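Xyloglucan-specific endo-beta-1,4-glucanase BoGH9A (PDB 6DHT) hydrolyses the beta-1,4-glucosidic backbone of xyloglucan at internal positions, releasing xyloglucan oligosaccharides for the gut bacterium Bacteroides ovatus. Local coordinates at residues R19-G24 with Y473-N478; N28-A33 with A467-D472. All coordinates share one frame; numbering follows the deposited sequence.

Interaction 1: R19-G24 with Y473-N478; sequences RLNQLG and YILGRN
Arg-19 meets Asn-478 because its chain bends at chi2 (-68°), which brings the guanidinium round to the backbone carbonyl. Arg-19 NH1 donates to Asn-478 O at 3.0 Å, and this O lies in the guanidinium plane, at its edge. The bond uses a lone pair of the carbonyl. NE of Arg-19 is held by Asp-16 O. In Asn-21, CG stands opposite the backbone N (chi1 -179°), which sends the amide alongside CB and CD1 of Leu-475, the two side chains pointing the same way. OD1 of Asn-21 accepts from Leu-23 N, an Asx turn, and from Gly-24 N. ND2 is bonded to Asp-472, and both ends of the amide are thus held. Leu-23 crosses Leu-475 at about a right angle, Leu-23 CD1 to Leu-475 CD1 at 4.0 Å, and both touch Leu-107 of helix 105-117.

The backbones run in nearly opposite directions. Gln-22 N donates to Leu-475 O at 2.9 Å. Gly-476 CA makes a CA-H...O contact with Leu-20 O at 3.2 Å. A water accepts from Leu-20 N and Gln-22 NE2 and donates to Gly-476 O. Gln-22 OE1 accepts from Thr-490 N.

This is a buried interdomain seam of the GH9 enzyme, where the N-terminal Ig-like domain meets the turn that follows helix 461-474 of the catalytic domain.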
loop_
_atom_site.group_PDB
_atom_site.type_symbol
_atom_site.label_atom_id
_atom_site.label_comp_id
_atom_site.label_asym_id
_atom_site.label_seq_id
_atom_site.Cartn_x
_atom_site.Cartn_y
_atom_site.Cartn_z
ATOM N N ARG A 19 -6.493 -20.600 -13.196
ATOM C CA ARG A 19 -6.197 -19.420 -12.373
ATOM C C ARG A 19 -4.700 -19.395 -12.090
ATOM O O ARG A 19 -4.118 -20.350 -11.577
ATOM C CB ARG A 19 -7.032 -19.473 -11.093
ATOM C CG ARG A 19 -8.539 -19.606 -11.334
ATOM C CD ARG A 19 -9.124 -18.345 -11.980
ATOM N NE ARG A 19 -10.412 -18.608 -12.621
ATOM C CZ ARG A 19 -11.575 -18.575 -11.998
ATOM N NH1 ARG A 19 -11.666 -18.322 -10.709
ATOM N NH2 ARG A 19 -12.679 -18.840 -12.688
ATOM N N LEU A 20 -4.053 -18.308 -12.490
ATOM C CA LEU A 20 -2.610 -18.226 -12.315
ATOM C C LEU A 20 -2.171 -16.774 -12.154
ATOM O O LEU A 20 -2.933 -15.855 -12.363
ATOM C CB LEU A 20 -1.883 -18.881 -13.493
ATOM C CG LEU A 20 -1.761 -18.095 -14.804
ATOM C CD1 LEU A 20 -0.954 -18.869 -15.801
ATOM C CD2 LEU A 20 -3.136 -17.764 -15.422
ATOM N N ASN A 21 -0.904 -16.593 -11.813
ATOM C CA ASN A 21 -0.285 -15.281 -11.841
ATOM C C ASN A 21 -0.190 -14.828 -13.294
ATOM O O ASN A 21 0.561 -15.381 -14.093
ATOM C CB ASN A 21 1.092 -15.392 -11.207
ATOM C CG ASN A 21 1.820 -14.063 -11.152
ATOM O OD1 ASN A 21 1.730 -13.249 -12.075
ATOM N ND2 ASN A 21 2.586 -13.854 -10.082
ATOM N N GLN A 22 -0.977 -13.812 -13.623
ATOM C CA GLN A 22 -1.109 -13.373 -15.018
ATOM C C GLN A 22 0.051 -12.532 -15.505
ATOM O O GLN A 22 0.086 -12.147 -16.671
ATOM C CB GLN A 22 -2.411 -12.607 -15.200
ATOM C CG GLN A 22 -3.662 -13.474 -14.996
ATOM C CD GLN A 22 -4.949 -12.688 -14.991
ATOM O OE1 GLN A 22 -4.999 -11.550 -15.461
ATOM N NE2 GLN A 22 -6.004 -13.267 -14.405
ATOM N N LEU A 23 1.010 -12.223 -14.620
ATOM C CA LEU A 23 2.222 -11.551 -15.059
ATOM C C LEU A 23 3.282 -12.592 -15.417
ATOM O O LEU A 23 4.016 -12.428 -16.395
ATOM C CB LEU A 23 2.734 -10.614 -13.978
ATOM C CG LEU A 23 1.770 -9.539 -13.502
ATOM C CD1 LEU A 23 2.573 -8.432 -12.781
ATOM C CD2 LEU A 23 0.894 -8.935 -14.583
ATOM N N GLY A 24 3.336 -13.677 -14.647
ATOM C CA GLY A 24 4.266 -14.763 -14.913
ATOM C C GLY A 24 5.077 -15.118 -13.680
ATOM O O GLY A 24 4.693 -14.785 -12.553
ATOM N N TYR A 473 -1.894 -14.652 -5.741
ATOM C CA TYR A 473 -3.331 -14.534 -5.507
ATOM C C TYR A 473 -3.876 -13.242 -6.102
ATOM O O TYR A 473 -4.875 -13.266 -6.843
ATOM C CB TYR A 473 -3.693 -14.622 -4.004
ATOM C CG TYR A 473 -5.177 -14.671 -3.743
ATOM C CD1 TYR A 473 -5.941 -13.525 -3.767
ATOM C CD2 TYR A 473 -5.812 -15.873 -3.513
ATOM C CE1 TYR A 473 -7.306 -13.553 -3.566
ATOM C CE2 TYR A 473 -7.172 -15.912 -3.300
ATOM C CZ TYR A 473 -7.906 -14.754 -3.317
ATOM O OH TYR A 473 -9.283 -14.803 -3.131
ATOM N N ILE A 474 -3.304 -12.086 -5.794
ATOM C CA ILE A 474 -3.895 -10.880 -6.346
ATOM C C ILE A 474 -3.675 -10.731 -7.836
ATOM O O ILE A 474 -4.419 -9.965 -8.462
ATOM C CB ILE A 474 -3.481 -9.587 -5.650
ATOM C CG1 ILE A 474 -2.040 -9.286 -5.952
ATOM C CG2 ILE A 474 -3.802 -9.609 -4.115
ATOM C CD1 ILE A 474 -1.748 -7.827 -5.808
ATOM N N LEU A 475 -2.684 -11.423 -8.399
ATOM C CA LEU A 475 -2.388 -11.325 -9.822
ATOM C C LEU A 475 -3.150 -12.339 -10.693
ATOM O O LEU A 475 -2.890 -12.438 -11.890
ATOM C CB LEU A 475 -0.873 -11.374 -10.059
ATOM C CG LEU A 475 -0.092 -10.244 -9.390
ATOM C CD1 LEU A 475 1.380 -10.510 -9.606
ATOM C CD2 LEU A 475 -0.509 -8.887 -9.919
ATOM N N GLY A 476 -4.070 -13.072 -10.082
ATOM C CA GLY A 476 -4.998 -13.894 -10.855
ATOM C C GLY A 476 -5.308 -15.260 -10.282
ATOM O O GLY A 476 -6.270 -15.920 -10.738
ATOM N N ARG A 477 -4.509 -15.753 -9.357
ATOM C CA ARG A 477 -4.723 -17.097 -8.841
ATOM C C ARG A 477 -5.739 -17.060 -7.712
ATOM O O ARG A 477 -5.381 -17.184 -6.537
ATOM C CB ARG A 477 -3.416 -17.759 -8.410
ATOM C CG ARG A 477 -3.624 -19.236 -8.160
ATOM C CD ARG A 477 -2.341 -19.942 -7.942
ATOM N NE ARG A 477 -1.811 -19.638 -6.621
ATOM C CZ ARG A 477 -0.524 -19.640 -6.313
ATOM N NH1 ARG A 477 0.366 -19.874 -7.255
ATOM N NH2 ARG A 477 -0.130 -19.346 -5.081
ATOM N N ASN A 478 -7.014 -16.897 -8.071
ATOM C CA ASN A 478 -8.052 -16.624 -7.097
ATOM C C ASN A 478 -9.439 -17.046 -7.629
ATOM O O ASN A 478 -9.554 -17.559 -8.757
ATOM C CB ASN A 478 -8.006 -15.130 -6.722
ATOM C CG ASN A 478 -8.293 -14.233 -7.913
ATOM O OD1 ASN A 478 -9.309 -14.413 -8.596
ATOM N ND2 ASN A 478 -7.401 -13.296 -8.200
HETATM O O HOH W 1 -6.008 -16.100 -13.468
#

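Interaction 2: N28-A33 with A467-D472; sequences NQEKIA and AYRNMD
Glu-30 and Arg-469 form the salt bridge of this contact. The arginine grips side-on, with NE and NH2 each taking one carboxylate oxygen. Arg-469 NE donates to Glu-30 OE1 at 2.8 Å. Arg-469 NH2 donates to Glu-30 OE2 at 2.9 Å, almost straight at 176°. Both oxygens use their syn lone pairs. The two flat groups are only 13° from coplanar, so the paired bonds should resist rotation of either group. The reach comes from both sides: Glu-30 is extended, with CG anti to N (chi1 -178°), and Arg-469 is straight from CG to NE. NH2 also pairs with Glu-420, so one arginine serves two acids. Together they hold the guanidinium in place and probably balance its charge.

The segments belong to different domains. Segment 28-33 leads into strand 32-35 of the Ig-like domain, and segment 467-472 is part of helix 461-474 in the catalytic domain. Tyr-468 and Asp-472, one turn apart, point at the Ig-like domain, and Arg-469 reaches round to it.

Direct amide contact is weaker. Gln-29 NE2 makes a weak hydrogen bond to Asp-472 OD1 at 3.3 Å, with the amide and carboxylate planes well inclined to each other. Gln-29 NE2 also lies 4.1 Å from Tyr-468 CB. OE1 of Gln-29 accepts from Tyr-26 N.

Two waters complete the contact. One accepts from Gln-29 NE2 and donates weakly to Asp-472 OD2. The other donates to Asp-472 OD2 at 2.6 Å and to Glu-30 O at 2.7 Å, and it accepts from Ile-32 N. It thereby ties the helix carboxylate to the backbone just where the strand begins. Asp-472 OD2 is also paired with Arg-477.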
loop_
_atom_site.group_PDB
_atom_site.type_symbol
_atom_site.label_atom_id
_atom_site.label_comp_id
_atom_site.label_asym_id
_atom_site.label_seq_id
_atom_site.Cartn_x
_atom_site.Cartn_y
_atom_site.Cartn_z
ATOM N N ASN A 28 13.322 -19.226 -10.751
ATOM C CA ASN A 28 13.444 -20.110 -9.600
ATOM C C ASN A 28 12.263 -20.097 -8.662
ATOM O O ASN A 28 12.318 -20.693 -7.594
ATOM C CB ASN A 28 14.712 -19.793 -8.822
ATOM C CG ASN A 28 15.953 -20.174 -9.585
ATOM O OD1 ASN A 28 15.971 -21.185 -10.307
ATOM N ND2 ASN A 28 16.993 -19.358 -9.455
ATOM N N GLN A 29 11.176 -19.448 -9.076
ATOM C CA GLN A 29 9.969 -19.375 -8.260
ATOM C C GLN A 29 9.216 -20.687 -8.252
ATOM O O GLN A 29 9.315 -21.468 -9.198
ATOM C CB GLN A 29 9.051 -18.272 -8.810
ATOM C CG GLN A 29 7.994 -17.787 -7.846
ATOM C CD GLN A 29 7.034 -16.800 -8.499
ATOM O OE1 GLN A 29 7.412 -16.091 -9.439
ATOM N NE2 GLN A 29 5.793 -16.771 -8.029
ATOM N N GLU A 30 8.465 -20.918 -7.192
ATOM C CA GLU A 30 7.412 -21.911 -7.221
ATOM C C GLU A 30 6.444 -21.478 -8.317
ATOM O O GLU A 30 6.140 -20.284 -8.480
ATOM C CB GLU A 30 6.732 -21.977 -5.860
ATOM C CG GLU A 30 5.624 -23.001 -5.704
ATOM C CD GLU A 30 5.049 -22.970 -4.296
ATOM O OE1 GLU A 30 4.114 -22.189 -4.034
ATOM O OE2 GLU A 30 5.565 -23.692 -3.420
ATOM N N LYS A 31 5.974 -22.447 -9.096
ATOM C CA LYS A 31 5.089 -22.150 -10.221
ATOM C C LYS A 31 3.845 -23.003 -10.165
ATOM O O LYS A 31 3.869 -24.188 -10.513
ATOM C CB LYS A 31 5.821 -22.333 -11.559
ATOM C CG LYS A 31 7.120 -21.567 -11.597
ATOM C CD LYS A 31 7.887 -21.671 -12.923
ATOM C CE LYS A 31 9.256 -21.055 -12.816
ATOM N NZ LYS A 31 10.097 -21.852 -11.875
ATOM N N ILE A 32 2.761 -22.400 -9.714
ATOM C CA ILE A 32 1.519 -23.096 -9.465
ATOM C C ILE A 32 0.338 -22.375 -10.088
ATOM O O ILE A 32 0.196 -21.149 -9.984
ATOM C CB ILE A 32 1.310 -23.344 -7.957
ATOM C CG1 ILE A 32 2.309 -24.425 -7.502
ATOM C CG2 ILE A 32 -0.164 -23.748 -7.652
ATOM C CD1 ILE A 32 2.232 -24.811 -6.086
ATOM N N ALA A 33 -0.504 -23.151 -10.777
ATOM C CA ALA A 33 -1.773 -22.673 -11.276
ATOM C C ALA A 33 -2.853 -23.512 -10.616
ATOM O O ALA A 33 -2.558 -24.599 -10.136
ATOM C CB ALA A 33 -1.837 -22.820 -12.799
ATOM N N ALA A 467 5.157 -15.338 0.766
ATOM C CA ALA A 467 4.909 -13.979 0.325
ATOM C C ALA A 467 4.625 -13.960 -1.173
ATOM O O ALA A 467 3.696 -13.290 -1.622
ATOM C CB ALA A 467 6.070 -13.083 0.670
ATOM N N TYR A 468 5.389 -14.715 -1.950
ATOM C CA TYR A 468 5.116 -14.821 -3.395
ATOM C C TYR A 468 3.754 -15.461 -3.665
ATOM O O TYR A 468 3.075 -15.075 -4.599
ATOM C CB TYR A 468 6.216 -15.584 -4.150
ATOM C CG TYR A 468 7.515 -14.835 -4.353
ATOM C CD1 TYR A 468 7.659 -13.896 -5.383
ATOM C CD2 TYR A 468 8.633 -15.139 -3.601
ATOM C CE1 TYR A 468 8.872 -13.234 -5.598
ATOM C CE2 TYR A 468 9.839 -14.461 -3.800
ATOM C CZ TYR A 468 9.955 -13.536 -4.811
ATOM O OH TYR A 468 11.172 -12.896 -4.986
ATOM N N ARG A 469 3.348 -16.409 -2.825
ATOM C CA ARG A 469 2.031 -17.037 -3.012
ATOM C C ARG A 469 0.906 -16.011 -2.896
ATOM O O ARG A 469 -0.059 -16.030 -3.671
ATOM C CB ARG A 469 1.804 -18.176 -2.017
ATOM C CG ARG A 469 2.688 -19.377 -2.252
ATOM C CD ARG A 469 2.566 -20.422 -1.146
ATOM N NE ARG A 469 3.424 -21.577 -1.386
ATOM C CZ ARG A 469 3.769 -22.457 -0.447
ATOM N NH1 ARG A 469 3.331 -22.327 0.799
ATOM N NH2 ARG A 469 4.546 -23.474 -0.752
ATOM N N ASN A 470 1.002 -15.112 -1.922
ATOM C CA ASN A 470 -0.013 -14.086 -1.751
ATOM C C ASN A 470 -0.012 -13.108 -2.917
ATOM O O ASN A 470 -1.079 -12.634 -3.332
ATOM C CB ASN A 470 0.177 -13.314 -0.432
ATOM C CG ASN A 470 -0.489 -13.985 0.739
ATOM O OD1 ASN A 470 -0.896 -15.134 0.655
ATOM N ND2 ASN A 470 -0.563 -13.282 1.866
ATOM N N MET A 471 1.169 -12.792 -3.443
ATOM C CA MET A 471 1.223 -11.994 -4.668
ATOM C C MET A 471 0.539 -12.708 -5.856
ATOM O O MET A 471 -0.207 -12.073 -6.608
ATOM C CB MET A 471 2.665 -11.557 -5.011
ATOM C CG MET A 471 2.746 -10.683 -6.245
ATOM S SD MET A 471 1.794 -9.117 -6.095
ATOM C CE MET A 471 2.988 -8.251 -5.147
ATOM N N ASP A 472 0.787 -14.002 -6.021
ATOM C CA ASP A 472 0.135 -14.753 -7.085
ATOM C C ASP A 472 -1.385 -14.627 -6.967
ATOM O O ASP A 472 -2.090 -14.551 -7.989
ATOM C CB ASP A 472 0.510 -16.223 -6.992
ATOM C CG ASP A 472 1.875 -16.546 -7.590
ATOM O OD1 ASP A 472 2.697 -15.663 -7.907
ATOM O OD2 ASP A 472 2.148 -17.755 -7.767
HETATM O O HOH W 2 4.426 -18.054 -5.774
HETATM O O HOH W 3 3.474 -19.899 -8.185
#

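How the interactions relate
Both contacts join the N-terminal Ig-like domain to the catalytic domain, and their centres lie about 9 Å apart. They share helix 461-474: interaction 2 uses the last turns of the helix, interaction 1 the turn just after it. Along the chain, interaction 2 is nested inside the loop closed by interaction 1. Segments 19-24 and 28-33 lie close in sequence, and strands 18-19 and 32-35 are antiparallel neighbours in one sheet. Asp-472 is the residue that reaches into both contacts. Asp-472 OD2 forms a salt bridge with Arg-477 NH1 at 2.8 Å. Together the contacts make one continuous interface between the two domains.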